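Local atomic coordinates of cellulase (PDB entry 6UI3), a protein that probably hydrolyses internal beta-1,4 bonds of cellulose and related plant polysaccharides, through a family 5 glycoside hydrolase domain that is one part of a longer protein. Residues A135-T149 with I180-V194. Sequence-based numbering, arbitrary orientation. Where two conformers were deposited one is given.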
ATOM      1  N   ALA A 135       5.607  15.424  -4.625  1.00  7.34           N
ATOM      2  CA  ALA A 135       4.849  15.727  -5.831  1.00  8.00           C
ATOM      3  C   ALA A 135       5.679  16.555  -6.804  1.00  8.22           C
ATOM      4  O   ALA A 135       5.725  16.263  -8.005  1.00  8.27           O
ATOM      5  CB  ALA A 135       3.543  16.425  -5.448  1.00  8.45           C
ATOM      6  N   ASN A 136       6.344  17.603  -6.310  1.00  8.36           N
ATOM      7  CA  ASN A 136       7.133  18.429  -7.217  1.00  8.99           C
ATOM      8  C   ASN A 136       8.237  17.609  -7.875  1.00  8.95           C
ATOM      9  O   ASN A 136       8.511  17.769  -9.070  1.00 10.77           O
ATOM     10  CB  ASN A 136       7.770  19.625  -6.503  1.00 10.78           C
ATOM     11  CG  ASN A 136       6.837  20.789  -6.337  1.00 14.78           C
ATOM     12  OD1 ASN A 136       7.024  21.606  -5.442  1.00 17.65           O
ATOM     13  ND2 ASN A 136       5.874  20.914  -7.225  1.00 15.99           N
ATOM     14  N   HIS A 137       8.885  16.729  -7.106  1.00  9.28           N
ATOM     15  CA  HIS A 137       9.984  15.943  -7.656  1.00  9.40           C
ATOM     16  C   HIS A 137       9.515  15.060  -8.808  1.00  9.80           C
ATOM     17  O   HIS A 137      10.234  14.876  -9.801  1.00 11.02           O
ATOM     18  CB  HIS A 137      10.611  15.070  -6.568  1.00 10.21           C
ATOM     19  CG  HIS A 137      11.893  14.444  -7.002  1.00 11.10           C
ATOM     20  ND1 HIS A 137      13.068  15.156  -7.029  1.00 11.96           N
ATOM     21  CD2 HIS A 137      12.186  13.208  -7.470  1.00 11.72           C
ATOM     22  CE1 HIS A 137      14.038  14.382  -7.488  1.00 12.73           C
ATOM     23  NE2 HIS A 137      13.531  13.194  -7.759  1.00 12.68           N
ATOM     24  N   PHE A 138       8.322  14.487  -8.681  1.00  9.18           N
ATOM     25  CA  PHE A 138       7.816  13.498  -9.620  1.00  9.12           C
ATOM     26  C   PHE A 138       6.727  14.050 -10.548  1.00 10.03           C
ATOM     27  O   PHE A 138       6.008  13.265 -11.178  1.00  9.80           O
ATOM     28  CB  PHE A 138       7.259  12.294  -8.847  1.00  8.25           C
ATOM     29  CG  PHE A 138       8.293  11.444  -8.142  1.00  8.88           C
ATOM     30  CD1 PHE A 138       8.993  10.477  -8.850  1.00  9.52           C
ATOM     31  CD2 PHE A 138       8.537  11.572  -6.778  1.00  9.91           C
ATOM     32  CE1 PHE A 138       9.927   9.666  -8.233  1.00 10.75           C
ATOM     33  CE2 PHE A 138       9.480  10.762  -6.141  1.00 10.98           C
ATOM     34  CZ  PHE A 138      10.178   9.799  -6.872  1.00 10.96           C
ATOM     35  N   LYS A 139       6.613  15.375 -10.705  1.00 10.22           N
ATOM     36  CA  LYS A 139       5.409  15.912 -11.337  0.63 10.98           C
ATOM     37  C   LYS A 139       5.283  15.533 -12.811  1.00 11.68           C
ATOM     38  O   LYS A 139       4.159  15.495 -13.328  1.00 12.53           O
ATOM     39  CB  LYS A 139       5.278  17.431 -11.152  0.63 13.02           C
ATOM     40  CG  LYS A 139       6.326  18.275 -11.835  0.63 15.89           C
ATOM     41  CD  LYS A 139       6.048  19.762 -11.621  0.63 17.98           C
ATOM     42  CE  LYS A 139       7.208  20.618 -12.092  0.63 19.93           C
ATOM     43  NZ  LYS A 139       6.981  22.051 -11.778  0.63 23.06           N
ATOM     44  N   ASP A 140       6.386  15.264 -13.510  1.00 10.09           N
ATOM     45  CA  ASP A 140       6.273  14.883 -14.924  1.00 11.23           C
ATOM     46  C   ASP A 140       6.193  13.371 -15.137  1.00  9.83           C
ATOM     47  O   ASP A 140       6.125  12.920 -16.287  1.00 11.09           O
ATOM     48  CB  ASP A 140       7.376  15.536 -15.786  1.00 14.37           C
ATOM     49  CG  ASP A 140       8.731  14.851 -15.692  1.00 18.73           C
ATOM     50  OD1 ASP A 140       8.874  13.829 -15.006  1.00 20.69           O
ATOM     51  OD2 ASP A 140       9.682  15.343 -16.356  1.00 22.78           O
ATOM     52  N   TYR A 141       6.215  12.574 -14.071  1.00  9.61           N
ATOM     53  CA  TYR A 141       6.222  11.123 -14.200  1.00  9.23           C
ATOM     54  C   TYR A 141       4.893  10.607 -14.738  1.00  9.03           C
ATOM     55  O   TYR A 141       3.827  11.195 -14.516  1.00  9.24           O
ATOM     56  CB  TYR A 141       6.526  10.492 -12.833  1.00  9.28           C
ATOM     57  CG  TYR A 141       7.994  10.247 -12.616  1.00 10.07           C
ATOM     58  CD1 TYR A 141       8.900  11.301 -12.503  1.00 10.13           C
ATOM     59  CD2 TYR A 141       8.485   8.955 -12.570  1.00 11.46           C
ATOM     60  CE1 TYR A 141      10.248  11.063 -12.353  1.00 11.49           C
ATOM     61  CE2 TYR A 141       9.813   8.702 -12.409  1.00 11.64           C
ATOM     62  CZ  TYR A 141      10.707   9.750 -12.307  1.00 12.01           C
ATOM     63  OH  TYR A 141      12.053   9.472 -12.182  1.00 14.51           O
ATOM     64  N   SER A 142       4.974   9.479 -15.445  1.00  9.65           N
ATOM     65  CA  SER A 142       3.819   8.855 -16.067  1.00  9.40           C
ATOM     66  C   SER A 142       2.756   8.463 -15.039  1.00  8.64           C
ATOM     67  O   SER A 142       2.982   8.421 -13.825  1.00  8.24           O
ATOM     68  CB  SER A 142       4.245   7.588 -16.797  1.00 10.02           C
ATOM     69  OG  SER A 142       4.443   6.526 -15.868  1.00 11.57           O
ATOM     70  N   ASP A 143       1.580   8.124 -15.575  1.00  9.35           N
ATOM     71  CA  ASP A 143       0.428   7.693 -14.800  1.00  8.87           C
ATOM     72  C   ASP A 143       0.610   6.339 -14.138  1.00  8.17           C
ATOM     73  O   ASP A 143      -0.275   5.923 -13.385  1.00  9.48           O
ATOM     74  CB  ASP A 143      -0.852   7.716 -15.655  1.00  9.06           C
ATOM     75  CG  ASP A 143      -0.808   6.788 -16.855  1.00 10.33           C
ATOM     76  OD1 ASP A 143       0.042   5.877 -16.922  1.00 11.32           O
ATOM     77  OD2 ASP A 143      -1.658   6.964 -17.758  1.00 11.09           O
ATOM     78  N   LYS A 144       1.725   5.655 -14.358  1.00  8.40           N
ATOM     79  CA  LYS A 144       1.984   4.431 -13.608  1.00  8.96           C
ATOM     80  C   LYS A 144       2.558   4.701 -12.224  1.00  7.88           C
ATOM     81  O   LYS A 144       2.614   3.776 -11.410  1.00  9.03           O
ATOM     82  CB  LYS A 144       2.839   3.471 -14.421  1.00 10.99           C
ATOM     83  CG  LYS A 144       2.027   2.860 -15.571  1.00 13.38           C
ATOM     84  CD  LYS A 144       2.521   1.495 -15.970  1.00 16.07           C
ATOM     85  CE  LYS A 144       1.627   0.876 -17.027  1.00 18.52           C
ATOM     86  NZ  LYS A 144       1.758   1.583 -18.319  1.00 21.86           N
ATOM     87  N   LEU A 145       2.923   5.939 -11.915  1.00  7.82           N
ATOM     88  CA  LEU A 145       3.269   6.345 -10.559  1.00  7.17           C
ATOM     89  C   LEU A 145       2.016   6.847  -9.848  1.00  7.81           C
ATOM     90  O   LEU A 145       1.346   7.768 -10.325  1.00  8.04           O
ATOM     91  CB  LEU A 145       4.334   7.437 -10.590  1.00  8.69           C
ATOM     92  CG  LEU A 145       4.720   8.032  -9.225  1.00  8.90           C
ATOM     93  CD1 LEU A 145       5.322   6.988  -8.313  1.00 10.77           C
ATOM     94  CD2 LEU A 145       5.697   9.177  -9.433  1.00 10.01           C
ATOM     95  N   ILE A 146       1.725   6.258  -8.695  1.00  7.04           N
ATOM     96  CA  ILE A 146       0.550   6.538  -7.879  1.00  7.21           C
ATOM     97  C   ILE A 146       1.037   7.008  -6.509  1.00  6.71           C
ATOM     98  O   ILE A 146       2.057   6.513  -6.020  1.00  7.12           O
ATOM     99  CB  ILE A 146      -0.265   5.234  -7.725  1.00  7.11           C
ATOM    100  CG1 ILE A 146      -0.747   4.712  -9.083  1.00  8.31           C
ATOM    101  CG2 ILE A 146      -1.421   5.425  -6.724  1.00  7.99           C
ATOM    102  CD1 ILE A 146      -1.240   3.270  -9.036  1.00  9.65           C
ATOM    103  N   PHE A 147       0.325   7.948  -5.887  1.00  6.87           N
ATOM    104  CA  PHE A 147       0.646   8.416  -4.539  1.00  7.22           C
ATOM    105  C   PHE A 147      -0.380   7.885  -3.538  1.00  7.75           C
ATOM    106  O   PHE A 147      -1.570   7.793  -3.856  1.00  8.96           O
ATOM    107  CB  PHE A 147       0.620   9.947  -4.493  1.00  6.77           C
ATOM    108  CG  PHE A 147       1.670  10.637  -5.343  1.00  7.74           C
ATOM    109  CD1 PHE A 147       2.855  10.009  -5.707  1.00  8.93           C
ATOM    110  CD2 PHE A 147       1.467  11.950  -5.757  1.00  8.41           C
ATOM    111  CE1 PHE A 147       3.823  10.694  -6.462  1.00 10.12           C
ATOM    112  CE2 PHE A 147       2.423  12.622  -6.505  1.00  9.38           C
ATOM    113  CZ  PHE A 147       3.590  11.994  -6.860  1.00  9.34           C
ATOM    114  N   ASP A 148       0.073   7.567  -2.325  1.00  7.15           N
ATOM    115  CA  ASP A 148      -0.733   7.010  -1.225  1.00  6.79           C
ATOM    116  C   ASP A 148      -0.457   7.912  -0.027  1.00  6.22           C
ATOM    117  O   ASP A 148       0.678   7.985   0.443  1.00  6.87           O
ATOM    118  CB  ASP A 148      -0.290   5.547  -1.052  1.00  7.87           C
ATOM    119  CG  ASP A 148      -0.788   4.852   0.217  1.00 10.70           C
ATOM    120  OD1 ASP A 148      -1.556   5.431   1.024  1.00 10.26           O
ATOM    121  OD2 ASP A 148      -0.385   3.653   0.386  1.00 10.70           O
ATOM    122  N   THR A 149      -1.464   8.664   0.433  1.00  6.95           N
ATOM    123  CA  THR A 149      -1.192   9.886   1.206  1.00  6.74           C
ATOM    124  C   THR A 149      -0.570   9.628   2.584  1.00  6.38           C
ATOM    125  O   THR A 149       0.142  10.491   3.111  1.00  6.68           O
ATOM    126  CB  THR A 149      -2.471  10.711   1.407  1.00  7.26           C
ATOM    127  OG1 THR A 149      -3.404   9.924   2.166  1.00  7.80           O
ATOM    128  CG2 THR A 149      -3.074  11.191   0.092  1.00  7.78           C
ATOM    129  N   ILE A 180      -1.391  18.148  -3.734  1.00  8.31           N
ATOM    130  CA  ILE A 180      -0.768  17.410  -4.832  1.00  8.77           C
ATOM    131  C   ILE A 180      -1.253  17.936  -6.182  1.00  8.36           C
ATOM    132  O   ILE A 180      -0.449  18.189  -7.089  1.00  9.42           O
ATOM    133  CB  ILE A 180      -1.023  15.899  -4.677  1.00  9.37           C
ATOM    134  CG1 ILE A 180      -0.286  15.351  -3.445  1.00  9.20           C
ATOM    135  CG2 ILE A 180      -0.613  15.133  -5.946  1.00  9.97           C
ATOM    136  CD1 ILE A 180      -0.761  14.006  -2.961  1.00 10.11           C
ATOM    137  N   ARG A 181      -2.568  18.126  -6.337  1.00  8.83           N
ATOM    138  CA  ARG A 181      -3.105  18.559  -7.630  1.00  9.71           C
ATOM    139  C   ARG A 181      -2.499  19.892  -8.060  1.00 10.34           C
ATOM    140  O   ARG A 181      -2.202  20.105  -9.241  1.00 10.96           O
ATOM    141  CB  ARG A 181      -4.633  18.711  -7.575  1.00 10.27           C
ATOM    142  CG  ARG A 181      -5.446  17.472  -7.253  1.00 11.07           C
ATOM    143  CD  ARG A 181      -5.323  16.469  -8.330  1.00 11.36           C
ATOM    144  NE  ARG A 181      -6.083  15.258  -8.037  1.00  9.94           N
ATOM    145  CZ  ARG A 181      -5.712  14.047  -8.416  1.00  9.37           C
ATOM    146  NH1 ARG A 181      -4.588  13.880  -9.095  1.00  9.70           N
ATOM    147  NH2 ARG A 181      -6.460  13.002  -8.099  1.00  9.15           N
ATOM    148  N   ALA A 182      -2.328  20.818  -7.114  1.00  9.50           N
ATOM    149  CA  ALA A 182      -1.910  22.170  -7.452  1.00 10.28           C
ATOM    150  C   ALA A 182      -0.460  22.234  -7.909  1.00 10.54           C
ATOM    151  O   ALA A 182      -0.067  23.216  -8.540  1.00 11.75           O
ATOM    152  CB  ALA A 182      -2.141  23.099  -6.258  1.00 11.95           C
ATOM    153  N   THR A 183       0.350  21.211  -7.617  1.00 10.19           N
ATOM    154  CA  THR A 183       1.720  21.198  -8.131  1.00 10.63           C
ATOM    155  C   THR A 183       1.739  21.023  -9.641  1.00 11.65           C
ATOM    156  O   THR A 183       2.750  21.332 -10.278  1.00 13.56           O
ATOM    157  CB  THR A 183       2.597  20.136  -7.453  1.00 11.07           C
ATOM    158  OG1 THR A 183       2.123  18.819  -7.771  1.00 10.44           O
ATOM    159  CG2 THR A 183       2.650  20.341  -5.938  1.00 12.35           C
ATOM    160  N   GLY A 184       0.655  20.520 -10.213  1.00 10.49           N
ATOM    161  CA  GLY A 184       0.421  20.604 -11.633  1.00 11.70           C
ATOM    162  C   GLY A 184       1.028  19.489 -12.462  1.00 10.12           C
ATOM    163  O   GLY A 184       1.387  18.405 -11.987  1.00 10.26           O
ATOM    164  N   GLU A 185       1.121  19.775 -13.755  1.00 11.21           N
ATOM    165  CA  GLU A 185       1.559  18.813 -14.777  1.00 11.20           C
ATOM    166  C   GLU A 185       0.817  17.493 -14.549  1.00  9.86           C
ATOM    167  O   GLU A 185      -0.407  17.492 -14.351  1.00 11.39           O
ATOM    168  CB  GLU A 185       3.085  18.733 -14.833  1.00 13.59           C
ATOM    169  CG  GLU A 185       3.735  20.068 -15.190  1.00 19.27           C
ATOM    170  CD  GLU A 185       5.224  19.986 -15.442  1.00 25.93           C
ATOM    171  OE1 GLU A 185       5.747  18.897 -15.756  1.00 25.63           O
ATOM    172  OE2 GLU A 185       5.877  21.050 -15.342  1.00 27.82           O
ATOM    173  N   ASN A 186       1.506  16.349 -14.529  1.00  8.94           N
ATOM    174  CA  ASN A 186       0.819  15.068 -14.454  1.00  8.37           C
ATOM    175  C   ASN A 186       0.195  14.835 -13.087  1.00  9.04           C
ATOM    176  O   ASN A 186      -0.706  14.000 -12.964  1.00  8.94           O
ATOM    177  CB  ASN A 186       1.767  13.925 -14.831  1.00  8.92           C
ATOM    178  CG  ASN A 186       1.936  13.783 -16.324  1.00 11.32           C
ATOM    179  OD1 ASN A 186       1.297  14.488 -17.108  1.00 12.77           O
ATOM    180  ND2 ASN A 186       2.817  12.883 -16.727  1.00 12.84           N
ATOM    181  N   ASN A 187       0.616  15.576 -12.058  1.00  7.80           N
ATOM    182  CA  ASN A 187       0.003  15.429 -10.743  1.00  7.69           C
ATOM    183  C   ASN A 187      -1.454  15.866 -10.724  1.00  8.10           C
ATOM    184  O   ASN A 187      -2.206  15.425  -9.852  1.00  8.90           O
ATOM    185  CB  ASN A 187       0.778  16.195  -9.676  1.00  7.86           C
ATOM    186  CG  ASN A 187       2.150  15.615  -9.439  1.00  8.79           C
ATOM    187  OD1 ASN A 187       2.407  14.431  -9.698  1.00  8.89           O
ATOM    188  ND2 ASN A 187       3.054  16.449  -8.971  1.00 10.05           N
ATOM    189  N   ALA A 188      -1.866  16.710 -11.663  1.00  7.97           N
ATOM    190  CA  ALA A 188      -3.272  17.097 -11.756  1.00  8.97           C
ATOM    191  C   ALA A 188      -4.148  15.933 -12.224  1.00  9.43           C
ATOM    192  O   ALA A 188      -5.365  15.993 -12.041  1.00 10.58           O
ATOM    193  CB  ALA A 188      -3.451  18.321 -12.654  1.00 10.31           C
ATOM    194  N   LYS A 189      -3.555  14.878 -12.804  1.00  8.53           N
ATOM    195  CA  LYS A 189      -4.283  13.763 -13.411  1.00  9.30           C
ATOM    196  C   LYS A 189      -3.880  12.404 -12.837  1.00  9.03           C
ATOM    197  O   LYS A 189      -4.359  11.366 -13.315  1.00  9.93           O
ATOM    198  CB  LYS A 189      -4.057  13.761 -14.921  1.00  9.85           C
ATOM    199  CG  LYS A 189      -4.686  14.935 -15.632  1.00 10.90           C
ATOM    200  CD  LYS A 189      -4.446  14.836 -17.130  1.00 14.62           C
ATOM    201  CE  LYS A 189      -5.006  16.038 -17.872  1.00 17.30           C
ATOM    202  NZ  LYS A 189      -4.753  15.945 -19.340  1.00 21.27           N
ATOM    203  N   ARG A 190      -3.037  12.391 -11.817  1.00  8.56           N
ATOM    204  CA  ARG A 190      -2.496  11.167 -11.239  1.00  9.04           C
ATOM    205  C   ARG A 190      -3.478  10.549 -10.245  1.00  8.18           C
ATOM    206  O   ARG A 190      -4.120  11.261  -9.475  1.00  8.58           O
ATOM    207  CB  ARG A 190      -1.220  11.564 -10.475  1.00 11.20           C
ATOM    208  CG  ARG A 190      -0.445  10.407  -9.904  1.00 10.60           C
ATOM    209  CD  ARG A 190       0.897  10.811  -9.281  1.00  7.90           C
ATOM    210  NE  ARG A 190       1.709  11.715 -10.102  1.00  7.64           N
ATOM    211  CZ  ARG A 190       2.277  11.396 -11.262  1.00  7.90           C
ATOM    212  NH1 ARG A 190       2.152  10.180 -11.778  1.00  8.86           N
ATOM    213  NH2 ARG A 190       2.950  12.322 -11.932  1.00  8.55           N
ATOM    214  N   LEU A 191      -3.557   9.216 -10.214  1.00  7.81           N
ATOM    215  CA  LEU A 191      -4.346   8.570  -9.163  1.00  7.20           C
ATOM    216  C   LEU A 191      -3.706   8.813  -7.794  1.00  7.40           C
ATOM    217  O   LEU A 191      -2.489   8.658  -7.616  1.00  7.53           O
ATOM    218  CB  LEU A 191      -4.468   7.071  -9.418  1.00  9.15           C
ATOM    219  CG  LEU A 191      -5.348   6.332  -8.414  1.00  7.99           C
ATOM    220  CD1 LEU A 191      -6.812   6.684  -8.575  1.00  9.25           C
ATOM    221  CD2 LEU A 191      -5.186   4.815  -8.509  1.00 10.28           C
ATOM    222  N   ILE A 192      -4.535   9.193  -6.822  1.00  6.80           N
ATOM    223  CA  ILE A 192      -4.125   9.322  -5.428  1.00  6.73           C
ATOM    224  C   ILE A 192      -4.963   8.368  -4.581  1.00  7.43           C
ATOM    225  O   ILE A 192      -6.194   8.324  -4.711  1.00  7.94           O
ATOM    226  CB  ILE A 192      -4.266  10.769  -4.916  1.00  7.59           C
ATOM    227  CG1 ILE A 192      -3.442  11.730  -5.781  1.00  7.92           C
ATOM    228  CG2 ILE A 192      -3.834  10.858  -3.448  1.00  7.62           C
ATOM    229  CD1 ILE A 192      -3.772  13.200  -5.570  1.00  9.81           C
ATOM    230  N   MET A 193      -4.292   7.608  -3.728  1.00  7.07           N
ATOM    231  CA  MET A 193      -4.916   6.683  -2.789  1.00  7.18           C
ATOM    232  C   MET A 193      -5.058   7.359  -1.429  1.00  7.10           C
ATOM    233  O   MET A 193      -4.107   7.991  -0.944  1.00  7.06           O
ATOM    234  CB  MET A 193      -4.052   5.431  -2.620  1.00  7.75           C
ATOM    235  CG  MET A 193      -3.911   4.609  -3.890  1.00  8.93           C
ATOM    236  SD  MET A 193      -2.622   3.344  -3.830  1.00  7.91           S
ATOM    237  CE  MET A 193      -3.171   2.350  -2.449  1.00  9.90           C
ATOM    238  N   VAL A 194      -6.240   7.208  -0.811  1.00  6.89           N
ATOM    239  CA  VAL A 194      -6.535   7.796   0.474  1.00  6.61           C
ATOM    240  C   VAL A 194      -7.032   6.697   1.416  1.00  6.75           C
ATOM    241  O   VAL A 194      -7.981   5.977   1.078  1.00  6.71           O
ATOM    242  CB  VAL A 194      -7.570   8.940   0.389  1.00  7.31           C
ATOM    243  CG1 VAL A 194      -6.913  10.179  -0.239  1.00  8.14           C
ATOM    244  CG2 VAL A 194      -8.813   8.541  -0.399  1.00  8.84           C
TER
HETATM  245  O   HOH W   1       5.031  22.696  -8.733  1.00 26.51           O
HETATM  246  O   HOH W   2      -2.047   7.894 -12.189  0.65  9.08           O
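Two consecutive alpha-to-beta loops of the family 5 TIM barrel meet here, and R190 ties them together from within. Backbone carbonyl oxygens of the 138-144 loop and the start of strand 145-148 line the edge of its guanidinium group: R190 NH1 donates to S142 O (2.8 Å) and to L145 O, while R190 NH2 reaches Y141 O. N186 ND2 approaches Y141 O from the opposite face of that carbonyl, in a nearly straight bond (165°). The bend at chi3 (-47°) turns the arginine head back toward N187, whose OD1 receives both NE and NH2 side-on and so fixes the guanidinium's rotation. N187 ND2 donates to A135 O at 2.8 Å, from above the carbonyl plane, and to T183 OG1. Nearer the backbone, R190 CD sits over the centre of the F147 ring, 3.7 Å from its centroid, a CH-pi contact; I180 CG2 meets the ring's edge. Beyond this hub the segments become adjacent parallel strands, joined by M193 N to F147 O (2.7 Å) and, just past strand 145-148, T149 N to M193 O. Strand 101-105 flanks 145-148 on its other side, helix 16-21 packs against I146 and L191, and helix 82-96 against F138 and Y141.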